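Local coordinates for protein beta-galactosidase/beta-glucuronidase (Faecalibacterium prausnitzii L2-6, PDB 6MVF) that probably hydrolyses beta-glycosidic bonds, beta-glucuronides among them, as a family 2 glycoside hydrolase of the gut microbiome, and binds flavin mononucleotide, at residues Glu315-Asp320 / Gln341-Ala346; Ser300-Lys305 / Ala335-Ser340; Glu597-Ser602 / His622-Phe627. All blocks are in the same frame, centred on the assembly; numbering follows the deposited sequence.

Interaction 1: Glu315-Asp320 / Gln341-Ala346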
loop_
_atom_site.group_PDB
_atom_site.type_symbol
_atom_site.label_atom_id
_atom_site.label_comp_id
_atom_site.label_asym_id
_atom_site.label_seq_id
_atom_site.Cartn_x
_atom_site.Cartn_y
_atom_site.Cartn_z
ATOM N N GLU A 315 -0.203 -1.901 15.719
ATOM C CA GLU A 315 0.987 -1.079 15.514
ATOM C C GLU A 315 1.643 -0.732 16.833
ATOM O O GLU A 315 2.874 -0.629 16.912
ATOM C CB GLU A 315 0.653 0.214 14.767
ATOM C CG GLU A 315 0.163 0.032 13.366
ATOM C CD GLU A 315 -1.317 -0.307 13.307
ATOM O OE1 GLU A 315 -2.080 0.090 14.232
ATOM O OE2 GLU A 315 -1.717 -0.975 12.323
ATOM N N ASP A 316 0.842 -0.529 17.879
ATOM C CA ASP A 316 1.420 -0.269 19.194
ATOM C C ASP A 316 2.283 -1.439 19.642
ATOM O O ASP A 316 3.407 -1.247 20.120
ATOM C CB ASP A 316 0.327 0.010 20.224
ATOM C CG ASP A 316 -0.436 1.292 19.934
ATOM O OD1 ASP A 316 0.187 2.294 19.504
ATOM O OD2 ASP A 316 -1.677 1.293 20.124
ATOM N N HIS A 317 1.781 -2.660 19.476
ATOM C CA HIS A 317 2.499 -3.820 19.985
ATOM C C HIS A 317 3.816 -4.013 19.247
ATOM O O HIS A 317 4.869 -4.184 19.875
ATOM C CB HIS A 317 1.626 -5.070 19.879
ATOM C CG HIS A 317 0.406 -5.024 20.744
ATOM N ND1 HIS A 317 0.465 -4.774 22.101
ATOM C CD2 HIS A 317 -0.904 -5.208 20.448
ATOM C CE1 HIS A 317 -0.757 -4.810 22.602
ATOM N NE2 HIS A 317 -1.606 -5.070 21.621
ATOM N N TYR A 318 3.778 -3.966 17.909
ATOM C CA TYR A 318 4.995 -4.123 17.115
ATOM C C TYR A 318 5.962 -2.973 17.342
ATOM O O TYR A 318 7.178 -3.175 17.297
ATOM C CB TYR A 318 4.646 -4.271 15.627
ATOM C CG TYR A 318 4.274 -5.699 15.248
ATOM C CD1 TYR A 318 3.005 -6.209 15.506
ATOM C CD2 TYR A 318 5.198 -6.543 14.653
ATOM C CE1 TYR A 318 2.661 -7.522 15.158
ATOM C CE2 TYR A 318 4.870 -7.860 14.310
ATOM C CZ TYR A 318 3.605 -8.343 14.563
ATOM O OH TYR A 318 3.287 -9.643 14.230
ATOM N N GLN A 319 5.461 -1.772 17.613
ATOM C CA GLN A 319 6.371 -0.674 17.915
ATOM C C GLN A 319 7.124 -0.938 19.215
ATOM O O GLN A 319 8.346 -0.741 19.291
ATOM C CB GLN A 319 5.604 0.643 17.987
ATOM C CG GLN A 319 6.515 1.851 18.150
ATOM C CD GLN A 319 5.818 3.077 18.744
ATOM O OE1 GLN A 319 4.638 3.034 19.117
ATOM N NE2 GLN A 319 6.555 4.177 18.842
ATOM N N ASP A 320 6.408 -1.375 20.256
ATOM C CA ASP A 320 7.070 -1.833 21.477
ATOM C C ASP A 320 8.148 -2.871 21.170
ATOM O O ASP A 320 9.294 -2.747 21.613
ATOM C CB ASP A 320 6.045 -2.421 22.446
ATOM C CG ASP A 320 5.277 -1.352 23.212
ATOM O OD1 ASP A 320 5.522 -0.128 22.995
ATOM O OD2 ASP A 320 4.424 -1.753 24.041
ATOM N N GLN A 341 -2.292 -11.458 21.471
ATOM C CA GLN A 341 -1.748 -12.300 20.416
ATOM C C GLN A 341 -0.806 -11.504 19.521
ATOM O O GLN A 341 0.252 -12.003 19.123
ATOM C CB GLN A 341 -2.873 -12.940 19.616
ATOM C CG GLN A 341 -3.565 -14.096 20.362
ATOM C CD GLN A 341 -2.565 -15.037 21.004
ATOM O OE1 GLN A 341 -1.758 -15.665 20.313
ATOM N NE2 GLN A 341 -2.585 -15.107 22.342
ATOM N N ASP A 342 -1.128 -10.237 19.270
ATOM C CA ASP A 342 -0.220 -9.394 18.498
ATOM C C ASP A 342 1.175 -9.358 19.111
ATOM O O ASP A 342 2.179 -9.462 18.385
ATOM C CB ASP A 342 -0.779 -7.972 18.365
ATOM C CG ASP A 342 -2.036 -7.898 17.480
ATOM O OD1 ASP A 342 -2.341 -8.881 16.751
ATOM O OD2 ASP A 342 -2.723 -6.844 17.527
ATOM N N PHE A 343 1.279 -9.217 20.440
ATOM C CA PHE A 343 2.638 -9.080 20.959
ATOM C C PHE A 343 3.376 -10.411 20.958
ATOM O O PHE A 343 4.584 -10.436 20.694
ATOM C CB PHE A 343 2.676 -8.447 22.359
ATOM C CG PHE A 343 4.063 -7.959 22.745
ATOM C CD1 PHE A 343 4.475 -6.665 22.427
ATOM C CD2 PHE A 343 4.979 -8.809 23.353
ATOM C CE1 PHE A 343 5.763 -6.215 22.737
ATOM C CE2 PHE A 343 6.271 -8.356 23.672
ATOM C CZ PHE A 343 6.660 -7.058 23.355
ATOM N N TYR A 344 2.683 -11.526 21.234
ATOM C CA TYR A 344 3.337 -12.825 21.085
ATOM C C TYR A 344 3.759 -13.047 19.642
ATOM O O TYR A 344 4.887 -13.479 19.384
ATOM C CB TYR A 344 2.443 -13.967 21.564
ATOM C CG TYR A 344 2.157 -13.940 23.052
ATOM C CD1 TYR A 344 3.187 -13.966 23.982
ATOM C CD2 TYR A 344 0.851 -13.866 23.523
ATOM C CE1 TYR A 344 2.922 -13.916 25.339
ATOM C CE2 TYR A 344 0.576 -13.811 24.869
ATOM C CZ TYR A 344 1.612 -13.839 25.779
ATOM O OH TYR A 344 1.329 -13.784 27.122
ATOM N N ASP A 345 2.887 -12.701 18.688
ATOM C CA ASP A 345 3.259 -12.749 17.275
ATOM C C ASP A 345 4.533 -11.945 16.999
ATOM O O ASP A 345 5.487 -12.454 16.391
ATOM C CB ASP A 345 2.104 -12.231 16.418
ATOM C CG ASP A 345 0.929 -13.205 16.347
ATOM O OD1 ASP A 345 1.151 -14.425 16.551
ATOM O OD2 ASP A 345 -0.216 -12.744 16.068
ATOM N N ALA A 346 4.566 -10.682 17.453
ATOM C CA ALA A 346 5.766 -9.863 17.311
ATOM C C ALA A 346 6.995 -10.514 17.943
ATOM O O ALA A 346 8.106 -10.369 17.422
ATOM C CB ALA A 346 5.549 -8.485 17.921
HETATM O O HOH W 1 0.127 -10.344 14.800
#
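Tyr318 lays the face of its ring on Ala346, whose CB stands 3.7 Å from the ring centroid and only 10° off the ring normal, a CH-pi contact. The same ring runs on past the backbone of the second helix, bringing Tyr318 OH to 3.6 Å from Asp345 CB. Its neighbour His317 meets Asp342 at about a right angle: His317 CD2 lies 3.5 Å from Asp342 CB, with the imidazole and carboxylate planes steeply inclined. Phe343 closes the other side. A chi1 of -164° turns its ring away from its own backbone N and toward the first helix, where Asp320 CB touches the ring edge at Phe343 CE1 (3.8 Å) and His317 O lies obliquely to it.

The polar ends are met by water and by residues beyond the two segments. Water 1 sits in the plane of the Tyr318 ring, donating to Tyr318 OH and, at 2.7 Å, to Asp345 OD2, while Tyr318 OH also bonds Glu349. Asp320 is salt-bridged to Arg301 and Arg561, and His317 ND1 bonds Arg301.

Segments 315-320 and 341-346, parts of the first two outer helices of the TIM barrel, cross at -35°. Direct contact between them is thus carbon-based, mainly ring against methyl and methylene groups, and the polar link within the interface runs through water, whereas the buried acid Asp320 is probably kept charged by its two arginines.

Interaction 2: Ser300-Lys305 / Ala335-Ser340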
loop_
_atom_site.group_PDB
_atom_site.type_symbol
_atom_site.label_atom_id
_atom_site.label_comp_id
_atom_site.label_asym_id
_atom_site.label_seq_id
_atom_site.Cartn_x
_atom_site.Cartn_y
_atom_site.Cartn_z
ATOM N N SER A 300 11.090 -6.360 31.115
ATOM C CA SER A 300 9.666 -6.628 31.237
ATOM C C SER A 300 8.907 -5.543 30.497
ATOM O O SER A 300 9.453 -4.475 30.206
ATOM C CB SER A 300 9.242 -6.674 32.703
ATOM O OG SER A 300 9.866 -7.777 33.362
ATOM N N ARG A 301 7.639 -5.827 30.189
ATOM C CA ARG A 301 6.819 -4.919 29.391
ATOM C C ARG A 301 5.374 -5.037 29.840
ATOM O O ARG A 301 4.812 -6.133 29.813
ATOM C CB ARG A 301 6.951 -5.251 27.893
ATOM C CG ARG A 301 6.193 -4.325 26.932
ATOM C CD ARG A 301 4.988 -5.010 26.279
ATOM N NE ARG A 301 4.255 -4.096 25.402
ATOM C CZ ARG A 301 3.128 -4.399 24.752
ATOM N NH1 ARG A 301 2.576 -5.605 24.870
ATOM N NH2 ARG A 301 2.556 -3.498 23.959
ATOM N N HIS A 302 4.779 -3.918 30.257
ATOM C CA HIS A 302 3.347 -3.827 30.521
ATOM C C HIS A 302 2.605 -3.444 29.228
ATOM O O HIS A 302 3.227 -3.065 28.231
ATOM C CB HIS A 302 3.087 -2.820 31.638
ATOM C CG HIS A 302 2.914 -3.441 32.986
ATOM N ND1 HIS A 302 1.956 -4.396 33.244
ATOM C CD2 HIS A 302 3.560 -3.227 34.156
ATOM C CE1 HIS A 302 2.031 -4.760 34.512
ATOM N NE2 HIS A 302 2.990 -4.058 35.091
ATOM N N GLN A 303 1.260 -3.553 29.237
ATOM C CA GLN A 303 0.491 -3.441 27.992
ATOM C C GLN A 303 -0.274 -2.109 27.834
ATOM O O GLN A 303 -1.329 -2.057 27.197
ATOM C CB GLN A 303 -0.458 -4.632 27.855
ATOM C CG GLN A 303 -1.666 -4.597 28.743
ATOM C CD GLN A 303 -2.593 -5.790 28.519
ATOM O OE1 GLN A 303 -2.471 -6.510 27.534
ATOM N NE2 GLN A 303 -3.530 -5.996 29.445
ATOM N N ASP A 304 0.263 -1.004 28.338
ATOM C CA ASP A 304 -0.453 0.257 28.279
ATOM C C ASP A 304 0.390 1.307 27.563
ATOM O O ASP A 304 1.578 1.111 27.306
ATOM C CB ASP A 304 -0.870 0.728 29.690
ATOM C CG ASP A 304 0.322 0.962 30.646
ATOM O OD1 ASP A 304 1.486 0.658 30.299
ATOM O OD2 ASP A 304 0.078 1.461 31.765
ATOM N N LYS A 305 -0.246 2.433 27.226
ATOM C CA LYS A 305 0.426 3.518 26.513
ATOM C C LYS A 305 -0.267 4.826 26.857
ATOM O O LYS A 305 -1.458 4.829 27.172
ATOM C CB LYS A 305 0.402 3.278 25.007
ATOM C CG LYS A 305 1.458 3.998 24.223
ATOM C CD LYS A 305 1.441 3.492 22.766
ATOM C CE LYS A 305 2.406 4.266 21.904
ATOM N NZ LYS A 305 2.595 3.655 20.561
ATOM N N ALA A 335 4.923 -9.536 31.873
ATOM C CA ALA A 335 4.185 -9.467 33.124
ATOM C C ALA A 335 2.946 -8.581 32.951
ATOM O O ALA A 335 2.881 -7.769 32.031
ATOM C CB ALA A 335 5.108 -8.941 34.230
ATOM N N HIS A 336 1.938 -8.748 33.821
ATOM C CA HIS A 336 1.812 -9.804 34.840
ATOM C C HIS A 336 0.611 -10.666 34.490
ATOM O O HIS A 336 -0.130 -11.091 35.370
ATOM C CB HIS A 336 1.579 -9.247 36.255
ATOM C CG HIS A 336 2.787 -8.659 36.921
ATOM N ND1 HIS A 336 3.880 -9.413 37.298
ATOM C CD2 HIS A 336 3.045 -7.393 37.335
ATOM C CE1 HIS A 336 4.770 -8.633 37.888
ATOM N NE2 HIS A 336 4.289 -7.402 37.923
ATOM N N TYR A 337 0.399 -10.901 33.205
ATOM C CA TYR A 337 -0.865 -11.449 32.725
ATOM C C TYR A 337 -0.628 -11.911 31.295
ATOM O O TYR A 337 0.477 -11.788 30.761
ATOM C CB TYR A 337 -1.978 -10.404 32.821
ATOM C CG TYR A 337 -1.454 -9.033 32.484
ATOM C CD1 TYR A 337 -1.204 -8.670 31.157
ATOM C CD2 TYR A 337 -1.175 -8.114 33.482
ATOM C CE1 TYR A 337 -0.704 -7.414 30.841
ATOM C CE2 TYR A 337 -0.664 -6.854 33.178
ATOM C CZ TYR A 337 -0.431 -6.504 31.857
ATOM O OH TYR A 337 0.075 -5.253 31.546
ATOM N N GLN A 338 -1.665 -12.459 30.684
ATOM C CA GLN A 338 -1.582 -12.830 29.280
ATOM C C GLN A 338 -1.605 -11.568 28.419
ATOM O O GLN A 338 -2.394 -10.650 28.667
ATOM C CB GLN A 338 -2.735 -13.763 28.927
ATOM C CG GLN A 338 -2.883 -14.063 27.473
ATOM C CD GLN A 338 -3.874 -15.180 27.250
ATOM O OE1 GLN A 338 -4.050 -16.046 28.108
ATOM N NE2 GLN A 338 -4.537 -15.163 26.105
ATOM N N HIS A 339 -0.695 -11.488 27.449
ATOM C CA HIS A 339 -0.651 -10.318 26.587
ATOM C C HIS A 339 -1.453 -10.555 25.296
ATOM O O HIS A 339 -2.156 -11.559 25.128
ATOM C CB HIS A 339 0.800 -9.930 26.301
ATOM C CG HIS A 339 1.423 -9.083 27.369
ATOM N ND1 HIS A 339 1.889 -7.807 27.131
ATOM C CD2 HIS A 339 1.650 -9.325 28.682
ATOM C CE1 HIS A 339 2.380 -7.304 28.249
ATOM N NE2 HIS A 339 2.245 -8.203 29.204
ATOM N N SER A 340 -1.375 -9.588 24.384
ATOM C CA SER A 340 -2.088 -9.687 23.117
ATOM C C SER A 340 -1.454 -10.735 22.210
ATOM O O SER A 340 -0.228 -10.876 22.148
ATOM C CB SER A 340 -2.072 -8.336 22.418
ATOM O OG SER A 340 -2.440 -8.465 21.057
HETATM O O HOH W 2 -0.421 -7.024 25.378
#
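The loops that leave the first two parallel strands of the TIM barrel meet where Tyr337 reaches across to His302 and Gln303, in an aromatic cluster that also includes His336. Tyr337 OH is gripped twice: it lies 2.7 Å from His302 ND1 in a nearly straight hydrogen bond (173°), at the edge of the imidazole, and it accepts from the backbone Gln303 N at 3.1 Å. The Gln303 side chain passes obliquely across the phenol, its CD 3.4 Å from Tyr337 CE1. A chi1 of 37°, with CG between the backbone N and the carbonyl carbon, aims the tyrosine at this spot. His336 follows a cis peptide bond and meets the His302 ring obliquely; its ND1 bonds Glu357.

His339 is steadied within its own loop by a bond from NE2 to Ala335 O (2.9 Å), in the plane of its ring. Its ND1 receives a weak, bent bond from Arg301 NH1. Water 2 donates to Gln303 OE1 and accepts from Ser340 N, while Arg161 holds Gln303 OE1 as well.

Around this buried junction, Ser340 OG caps the start of helix 341-350, Arg301 is salt-bridged to Asp320 of helix 314-327 and pairs through its backbone with Arg333 of strand 331-334, and Gln338 packs on helix 368-385.

Interaction 3: Glu597-Ser602 / His622-Phe627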
loop_
_atom_site.group_PDB
_atom_site.type_symbol
_atom_site.label_atom_id
_atom_site.label_comp_id
_atom_site.label_asym_id
_atom_site.label_seq_id
_atom_site.Cartn_x
_atom_site.Cartn_y
_atom_site.Cartn_z
ATOM N N GLU A 597 31.165 16.369 34.757
ATOM C CA GLU A 597 31.398 15.053 34.170
ATOM C C GLU A 597 30.469 14.829 32.978
ATOM O O GLU A 597 29.237 14.896 33.110
ATOM C CB GLU A 597 31.216 13.934 35.187
ATOM C CG GLU A 597 31.227 12.550 34.527
ATOM C CD GLU A 597 31.074 11.397 35.522
ATOM O OE1 GLU A 597 30.022 10.716 35.477
ATOM O OE2 GLU A 597 31.999 11.183 36.345
ATOM N N VAL A 598 31.066 14.552 31.822
ATOM C CA VAL A 598 30.340 14.205 30.606
ATOM C C VAL A 598 30.520 12.709 30.391
ATOM O O VAL A 598 31.626 12.247 30.094
ATOM C CB VAL A 598 30.834 15.007 29.397
ATOM C CG1 VAL A 598 30.160 14.533 28.158
ATOM C CG2 VAL A 598 30.606 16.513 29.616
ATOM N N LYS A 599 29.453 11.945 30.558
ATOM C CA LYS A 599 29.547 10.499 30.454
ATOM C C LYS A 599 29.125 10.045 29.064
ATOM O O LYS A 599 28.175 10.584 28.491
ATOM C CB LYS A 599 28.679 9.833 31.511
ATOM C CG LYS A 599 29.102 8.429 31.853
ATOM C CD LYS A 599 28.048 7.771 32.705
ATOM C CE LYS A 599 27.511 8.708 33.758
ATOM N NZ LYS A 599 27.321 7.946 35.023
ATOM N N VAL A 600 29.850 9.065 28.516
ATOM C CA VAL A 600 29.539 8.476 27.218
ATOM C C VAL A 600 29.362 6.967 27.370
ATOM O O VAL A 600 30.152 6.290 28.040
ATOM C CB VAL A 600 30.612 8.793 26.152
ATOM C CG1 VAL A 600 30.215 8.184 24.840
ATOM C CG2 VAL A 600 30.781 10.279 25.986
ATOM N N TYR A 601 28.307 6.447 26.746
ATOM C CA TYR A 601 28.084 5.018 26.583
ATOM C C TYR A 601 28.365 4.624 25.138
ATOM O O TYR A 601 27.965 5.331 24.208
ATOM C CB TYR A 601 26.646 4.654 26.939
ATOM C CG TYR A 601 26.236 5.111 28.310
ATOM C CD1 TYR A 601 27.077 4.919 29.398
ATOM C CD2 TYR A 601 25.017 5.740 28.521
ATOM C CE1 TYR A 601 26.713 5.318 30.661
ATOM C CE2 TYR A 601 24.643 6.160 29.793
ATOM C CZ TYR A 601 25.505 5.938 30.855
ATOM O OH TYR A 601 25.164 6.328 32.129
ATOM N N SER A 602 29.058 3.501 24.949
ATOM C CA SER A 602 29.373 3.041 23.603
ATOM C C SER A 602 29.657 1.544 23.621
ATOM O O SER A 602 30.201 1.020 24.594
ATOM C CB SER A 602 30.570 3.798 23.025
ATOM O OG SER A 602 30.769 3.383 21.691
ATOM N N HIS A 622 35.484 -0.225 28.836
ATOM C CA HIS A 622 34.416 -1.157 28.510
ATOM C C HIS A 622 33.062 -0.492 28.780
ATOM O O HIS A 622 32.587 -0.470 29.917
ATOM C CB HIS A 622 34.595 -2.437 29.315
ATOM C CG HIS A 622 33.573 -3.488 29.014
ATOM N ND1 HIS A 622 33.527 -4.158 27.811
ATOM C CD2 HIS A 622 32.555 -3.979 29.757
ATOM C CE1 HIS A 622 32.535 -5.030 27.833
ATOM N NE2 HIS A 622 31.925 -4.935 29.000
ATOM N N ARG A 623 32.441 0.049 27.720
ATOM C CA ARG A 623 31.038 0.502 27.690
ATOM C C ARG A 623 30.799 1.888 28.294
ATOM O O ARG A 623 30.142 2.720 27.662
ATOM C CB ARG A 623 30.118 -0.502 28.382
ATOM C CG ARG A 623 30.258 -1.942 27.880
ATOM C CD ARG A 623 29.938 -2.046 26.409
ATOM N NE ARG A 623 30.088 -3.413 25.929
ATOM C CZ ARG A 623 30.837 -3.763 24.887
ATOM N NH1 ARG A 623 31.509 -2.848 24.205
ATOM N NH2 ARG A 623 30.906 -5.028 24.526
ATOM N N VAL A 624 31.306 2.156 29.499
ATOM C CA VAL A 624 31.091 3.421 30.188
ATOM C C VAL A 624 32.383 4.228 30.167
ATOM O O VAL A 624 33.449 3.715 30.516
ATOM C CB VAL A 624 30.603 3.189 31.626
ATOM C CG1 VAL A 624 30.380 4.497 32.332
ATOM C CG2 VAL A 624 29.324 2.360 31.609
ATOM N N PHE A 625 32.281 5.491 29.753
ATOM C CA PHE A 625 33.398 6.425 29.648
ATOM C C PHE A 625 33.027 7.696 30.402
ATOM O O PHE A 625 31.941 8.240 30.193
ATOM C CB PHE A 625 33.695 6.775 28.185
ATOM C CG PHE A 625 33.916 5.583 27.298
ATOM C CD1 PHE A 625 32.855 4.840 26.842
ATOM C CD2 PHE A 625 35.200 5.227 26.894
ATOM C CE1 PHE A 625 33.069 3.739 26.022
ATOM C CE2 PHE A 625 35.416 4.138 26.079
ATOM C CZ PHE A 625 34.355 3.393 25.642
ATOM N N LYS A 626 33.912 8.183 31.271
ATOM C CA LYS A 626 33.650 9.410 32.015
ATOM C C LYS A 626 34.765 10.416 31.753
ATOM O O LYS A 626 35.946 10.093 31.896
ATOM C CB LYS A 626 33.509 9.116 33.512
ATOM C CG LYS A 626 32.522 7.995 33.811
ATOM C CD LYS A 626 32.513 7.589 35.294
ATOM C CE LYS A 626 31.947 6.172 35.451
ATOM N NZ LYS A 626 31.045 5.982 36.634
ATOM N N PHE A 627 34.393 11.625 31.355
ATOM C CA PHE A 627 35.348 12.694 31.074
ATOM C C PHE A 627 35.073 13.873 31.996
ATOM O O PHE A 627 33.912 14.210 32.261
ATOM C CB PHE A 627 35.257 13.171 29.613
ATOM C CG PHE A 627 35.501 12.100 28.595
ATOM C CD1 PHE A 627 34.484 11.216 28.240
ATOM C CD2 PHE A 627 36.740 11.985 27.975
ATOM C CE1 PHE A 627 34.690 10.231 27.290
ATOM C CE2 PHE A 627 36.964 11.000 27.018
ATOM C CZ PHE A 627 35.930 10.124 26.670
#
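Phe625 and Phe627 fill the dense side of this strand pair. Each has CG anti to its carbonyl carbon (chi1 -54° in Phe625), which leans the ring along the neighbouring strand, with a backbone oxygen at its edge: Val600 O for Phe625 and Val598 O for Phe627. Phe625 CE1 ends 3.9 Å from Ser602 CB, and Phe627 CE1 lies 4.1 Å from Val600 CG2. Behind them the main chains are laced antiparallel by five hydrogen bonds, including Val600 N to Phe625 O at 2.8 Å.

Strands 596-602 and 624-629 belong to a three-stranded sheet of a beta-sandwich, and the two phenylalanines pack on Val607 of strand 606-611 in the other sheet. Replacing Phe625 by an alanine would probably open a gap between the sheets and leave Ser602 CB without its ring partner, with Val607 packed against Phe627 alone of the two rings.

On the opposite face Tyr601 and Val624 run side by side, Tyr601 CE1 being 4.1 Å from Val624 CG2, covered by helix 507-522. The looser end lies farther along, where Lys599 and the exposed Lys626 have NZ atoms 4.5 Å apart; Glu515 forms a salt bridge with Lys599 and only a long, weak ion pair with Lys626. Glu597, also exposed, rests its carboxylate against the Lys626 aliphatic chain and makes a long salt bridge to Lys599.

Interactions 1 and 2 form one continuous region of the TIM barrel: their segments alternate along the chain and their centres are 11 Å apart. Arg301 joins them, its NH2 2.6 Å from Asp320 OD2 in a salt bridge and its NH1 against the Phe343 ring. Interaction 2 is the nearer to the flavin site, with the Gln338 side chain about 9 Å from that of the FMN-binding Lys379 and about 12 Å from FMN itself, so it does not touch the cofactor. Interaction 3 stands apart in the DUF4982 region, its centre 33 Å from both others and its nearest atoms about 18 Å from interaction 2.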